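Ferulic acid decarboxylase 1 (Candida dubliniensis, PDB 4ZAD) binds prenylated FMN and manganese and probably decarboxylates cinnamic, p-coumaric and ferulic acids to styrene and the corresponding vinylphenols. Local coordinates at residues A[210-214]-A[275-279]; A[251-255]-A[264-268]. All coordinates share one frame; numbering follows the deposited sequence.

Contact 1 of 2, residues A[210-214]-A[275-279]; sequences KGDKI and YLDRD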
loop_
_atom_site.group_PDB
_atom_site.type_symbol
_atom_site.label_atom_id
_atom_site.label_comp_id
_atom_site.label_asym_id
_atom_site.label_seq_id
_atom_site.Cartn_x
_atom_site.Cartn_y
_atom_site.Cartn_z
ATOM N N LYS A 210 15.662 -43.796 14.947
ATOM C CA LYS A 210 14.281 -44.107 15.333
ATOM C C LYS A 210 13.270 -43.183 14.658
ATOM O O LYS A 210 12.159 -42.984 15.146
ATOM C CB LYS A 210 14.133 -44.056 16.851
ATOM C CG LYS A 210 14.874 -45.171 17.627
ATOM C CD LYS A 210 15.143 -44.704 19.081
ATOM C CE LYS A 210 15.851 -45.768 19.926
ATOM N NZ LYS A 210 16.349 -45.182 21.219
ATOM N N GLY A 211 13.648 -42.654 13.505
ATOM C CA GLY A 211 12.801 -41.768 12.726
ATOM C C GLY A 211 11.563 -42.377 12.093
ATOM O O GLY A 211 10.887 -41.700 11.340
ATOM N N ASP A 212 11.242 -43.632 12.365
ATOM C CA ASP A 212 9.938 -44.155 11.953
ATOM C C ASP A 212 8.901 -44.106 13.064
ATOM O O ASP A 212 7.711 -44.192 12.813
ATOM C CB ASP A 212 10.051 -45.582 11.349
ATOM C CG ASP A 212 10.395 -46.656 12.372
ATOM O OD1 ASP A 212 11.310 -46.448 13.215
ATOM O OD2 ASP A 212 9.744 -47.729 12.303
ATOM N N LYS A 213 9.356 -43.950 14.295
ATOM C CA LYS A 213 8.457 -44.028 15.450
ATOM C C LYS A 213 8.727 -42.880 16.429
ATOM O O LYS A 213 9.149 -43.084 17.576
ATOM C CB LYS A 213 8.506 -45.467 16.070
ATOM C CG LYS A 213 7.383 -46.413 15.471
ATOM C CD LYS A 213 7.781 -47.889 15.205
ATOM C CE LYS A 213 7.199 -48.873 16.248
ATOM N NZ LYS A 213 5.860 -49.433 15.908
ATOM N N ILE A 214 8.481 -41.668 15.916
ATOM C CA ILE A 214 8.594 -40.387 16.666
ATOM C C ILE A 214 7.227 -40.067 17.289
ATOM O O ILE A 214 6.243 -39.834 16.572
ATOM C CB ILE A 214 8.978 -39.177 15.737
ATOM C CG1 ILE A 214 10.139 -39.516 14.800
ATOM C CG2 ILE A 214 9.304 -37.950 16.549
ATOM C CD1 ILE A 214 10.105 -38.813 13.405
ATOM N N TYR A 275 2.519 -41.605 15.669
ATOM C CA TYR A 275 3.937 -41.632 15.330
ATOM C C TYR A 275 4.163 -40.854 14.054
ATOM O O TYR A 275 3.566 -41.173 13.005
ATOM C CB TYR A 275 4.429 -43.073 15.112
ATOM C CG TYR A 275 4.558 -43.884 16.375
ATOM C CD1 TYR A 275 5.475 -43.526 17.382
ATOM C CD2 TYR A 275 3.759 -45.007 16.587
ATOM C CE1 TYR A 275 5.579 -44.285 18.569
ATOM C CE2 TYR A 275 3.858 -45.756 17.757
ATOM C CZ TYR A 275 4.763 -45.397 18.730
ATOM O OH TYR A 275 4.854 -46.170 19.865
ATOM N N LEU A 276 5.019 -39.843 14.132
ATOM C CA LEU A 276 5.511 -39.170 12.918
ATOM C C LEU A 276 6.536 -40.104 12.291
ATOM O O LEU A 276 7.499 -40.530 12.952
ATOM C CB LEU A 276 6.143 -37.786 13.211
ATOM C CG LEU A 276 6.975 -37.209 12.052
ATOM C CD1 LEU A 276 6.113 -37.095 10.745
ATOM C CD2 LEU A 276 7.667 -35.899 12.367
ATOM N N ASP A 277 6.306 -40.420 11.016
ATOM C CA ASP A 277 7.104 -41.394 10.309
ATOM C C ASP A 277 7.895 -40.670 9.274
ATOM O O ASP A 277 7.395 -40.254 8.240
ATOM C CB ASP A 277 6.212 -42.457 9.682
ATOM C CG ASP A 277 6.986 -43.629 9.122
ATOM O OD1 ASP A 277 8.182 -43.506 8.817
ATOM O OD2 ASP A 277 6.363 -44.685 8.933
ATOM N N ARG A 278 9.172 -40.516 9.556
ATOM C CA ARG A 278 9.988 -39.706 8.694
ATOM C C ARG A 278 10.706 -40.579 7.650
ATOM O O ARG A 278 11.501 -40.075 6.793
ATOM C CB ARG A 278 10.933 -38.853 9.535
ATOM C CG ARG A 278 11.419 -37.660 8.740
ATOM C CD ARG A 278 11.079 -36.296 9.340
ATOM N NE ARG A 278 12.290 -35.708 9.882
ATOM C CZ ARG A 278 13.368 -35.406 9.163
ATOM N NH1 ARG A 278 13.414 -35.607 7.862
ATOM N NH2 ARG A 278 14.418 -34.906 9.771
ATOM N N ASP A 279 10.370 -41.867 7.703
ATOM C CA ASP A 279 10.915 -42.885 6.838
ATOM C C ASP A 279 10.006 -43.161 5.659
ATOM O O ASP A 279 10.344 -43.959 4.794
ATOM C CB ASP A 279 11.074 -44.202 7.612
ATOM C CG ASP A 279 12.220 -44.187 8.577
ATOM O OD1 ASP A 279 12.810 -43.112 8.831
ATOM O OD2 ASP A 279 12.548 -45.293 9.073
#
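The side chains of I214 and L276 run beside each other in the same direction on one face of the sheet. From CB outward I214 follows the L276 carbonyl: CB lies 3.4 Å from L276 O, CG1 keeps about the same spacing, and CD1 comes closest to L276 O (3.2 Å) and reaches on to L276 CG and R278 CB. With CG1 anti to the carbonyl carbon (chi1 -47°), the longer branch reaches along the chain toward R278. Backbone bonds fix the pair: L276 N donates to I214 O (2.7 Å), and I214 N returns a weak bond to L276 O. Here strands 214-220 and 270-277 pair antiparallel in the large sheet of the Rift-related domain, and helix 197-207 covers I214 through S202 and W205. Before the strand, K213 sets CB and CG over one face of the Y275 ring; CG sits 3.9 Å from the ring centroid, 9° off the normal, a CH-pi contact. The type I turn K210-K213 presents G211 O to R278 N (2.7 Å, C=O...N 172°). The guanidinium of R278 leads away to D203. Within 275-279, D277 OD1 accepts from D279 N (3.0 Å), an Asx turn, and D277 OD2 pairs with R306. D279 OD2 touches D212 CB at 3.4 Å, and the two carboxylates, of like charge, come near each other without bonding.

Contact 2 of 2, residues A[251-255]-A[264-268]; sequences AVPVV and VPADC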
loop_
_atom_site.group_PDB
_atom_site.type_symbol
_atom_site.label_atom_id
_atom_site.label_comp_id
_atom_site.label_asym_id
_atom_site.label_seq_id
_atom_site.Cartn_x
_atom_site.Cartn_y
_atom_site.Cartn_z
ATOM N N ALA A 251 0.883 -21.609 35.391
ATOM C CA ALA A 251 1.214 -22.909 34.804
ATOM C C ALA A 251 0.115 -23.476 33.902
ATOM O O ALA A 251 -1.004 -23.689 34.366
ATOM C CB ALA A 251 1.456 -23.912 35.924
ATOM N N VAL A 252 0.447 -23.811 32.657
ATOM C CA VAL A 252 -0.498 -24.539 31.840
ATOM C C VAL A 252 -0.756 -25.932 32.404
ATOM O O VAL A 252 0.125 -26.792 32.462
ATOM C CB VAL A 252 -0.072 -24.673 30.370
ATOM C CG1 VAL A 252 -1.217 -25.354 29.559
ATOM C CG2 VAL A 252 0.267 -23.298 29.785
ATOM N N PRO A 253 -1.975 -26.154 32.846
ATOM C CA PRO A 253 -2.311 -27.488 33.276
ATOM C C PRO A 253 -2.282 -28.513 32.113
ATOM O O PRO A 253 -2.917 -28.305 31.098
ATOM C CB PRO A 253 -3.716 -27.310 33.840
ATOM C CG PRO A 253 -4.271 -26.119 33.183
ATOM C CD PRO A 253 -3.135 -25.264 32.759
ATOM N N VAL A 254 -1.531 -29.595 32.283
ATOM C CA VAL A 254 -1.334 -30.601 31.251
ATOM C C VAL A 254 -1.614 -32.009 31.774
ATOM O O VAL A 254 -1.497 -32.304 32.977
ATOM C CB VAL A 254 0.145 -30.598 30.634
ATOM C CG1 VAL A 254 0.548 -29.222 30.036
ATOM C CG2 VAL A 254 1.217 -31.071 31.624
ATOM N N VAL A 255 -1.944 -32.886 30.840
ATOM C CA VAL A 255 -2.176 -34.286 31.122
ATOM C C VAL A 255 -1.371 -35.158 30.160
ATOM O O VAL A 255 -1.045 -34.751 29.039
ATOM C CB VAL A 255 -3.679 -34.599 31.003
ATOM C CG1 VAL A 255 -4.474 -33.797 32.068
ATOM C CG2 VAL A 255 -4.170 -34.302 29.571
ATOM N N VAL A 264 -0.020 -33.079 27.052
ATOM C CA VAL A 264 -0.778 -32.147 26.268
ATOM C C VAL A 264 -1.679 -31.331 27.185
ATOM O O VAL A 264 -1.928 -31.733 28.299
ATOM C CB VAL A 264 -1.573 -32.917 25.250
ATOM C CG1 VAL A 264 -0.604 -33.670 24.328
ATOM C CG2 VAL A 264 -2.554 -33.869 25.940
ATOM N N PRO A 265 -2.137 -30.153 26.732
ATOM C CA PRO A 265 -2.918 -29.324 27.651
ATOM C C PRO A 265 -4.217 -29.992 28.109
ATOM O O PRO A 265 -4.922 -30.591 27.305
ATOM C CB PRO A 265 -3.225 -28.063 26.834
ATOM C CG PRO A 265 -2.311 -28.073 25.645
ATOM C CD PRO A 265 -1.937 -29.512 25.411
ATOM N N ALA A 266 -4.520 -29.884 29.401
ATOM C CA ALA A 266 -5.790 -30.358 29.967
ATOM C C ALA A 266 -7.002 -29.897 29.179
ATOM O O ALA A 266 -7.919 -30.674 28.963
ATOM C CB ALA A 266 -5.924 -29.910 31.420
ATOM N N ASP A 267 -7.003 -28.641 28.748
ATOM C CA ASP A 267 -8.147 -28.071 28.019
ATOM C C ASP A 267 -7.868 -28.009 26.527
ATOM O O ASP A 267 -7.321 -27.024 26.003
ATOM C CB ASP A 267 -8.504 -26.666 28.539
ATOM C CG ASP A 267 -8.916 -26.669 30.009
ATOM O OD1 ASP A 267 -10.079 -27.053 30.287
ATOM O OD2 ASP A 267 -8.075 -26.285 30.866
ATOM N N CYS A 268 -8.217 -29.089 25.848
ATOM C CA CYS A 268 -8.214 -29.097 24.398
ATOM C C CYS A 268 -9.603 -29.542 24.013
ATOM O O CYS A 268 -10.352 -30.028 24.869
ATOM C CB CYS A 268 -7.177 -30.058 23.830
ATOM S SG CYS A 268 -5.508 -29.721 24.289
HETATM O O HOH W 1 -4.576 -26.804 29.544
#
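V255 and V264 face each other as an antiparallel hydrogen-bonded pair, their isopropyl groups on the same face of the hairpin and set at a slant to one another. CG2 of V255 meets CG2 of V264 at 4.0 Å. Both valines hold CG2 between the backbone N and the carbonyl carbon (chi1 -63° and -62°), which brings these methyls together across the strands. Beneath them the backbones exchange two nearly straight bonds, V255 N to V264 O and V264 N to V255 O, each 2.8 Å. At the next pair the orientation changes: the V254 and P265 side chains diverge, V254 CB lying 3.3 Å from V264 O while the P265 ring turns away to C219, P223 and W175. At A266 the second strand bends off, and A266 CB lies 4.2 Å from both P253 CB and V255 CG1. V252 adds a looser touch through CG1 on P265 CB. This is the short hairpin 253-256/263-265 of the Rift-related domain, whose first strand also pairs in parallel with 119-120 by backbone bonds of V252 and V254. P253 O takes A266 N (2.8 Å), tilted 28° from the carbonyl plane, and a water that donates to it at 2.7 Å and accepts from D267 N. Two prolines set limits on this ladder. P265 stands at a non-hydrogen-bonded position, where its missing N-H costs the pairing nothing; P253 has no N-H to give, and at the bend A266 O bonds to S126. The hairpin is thus held by backbone bonds and apolar contacts, and the P253 carbonyl, bonded to both A266 N and a water, marks the last rung of the pairing.

Overall arrangement
Contacts 1 and 2 lie in the same Rift-related domain, their centres 25 Å apart and their nearest atoms about 12 Å apart, without touching. Along the chain, contact 2 falls within the span that contact 1 brackets, and strand 263-265 is followed by strand 270-277. Strand 214-220 links them: it starts at I214 in contact 1, and its C219 packs on P265 and C268 in contact 2. The L276 side chain is about 11 Å from the prenylated flavin and about 14 Å from manganese, whereas P265 lies about 4 Å, side chain to side chain, from the flavin-binding W175.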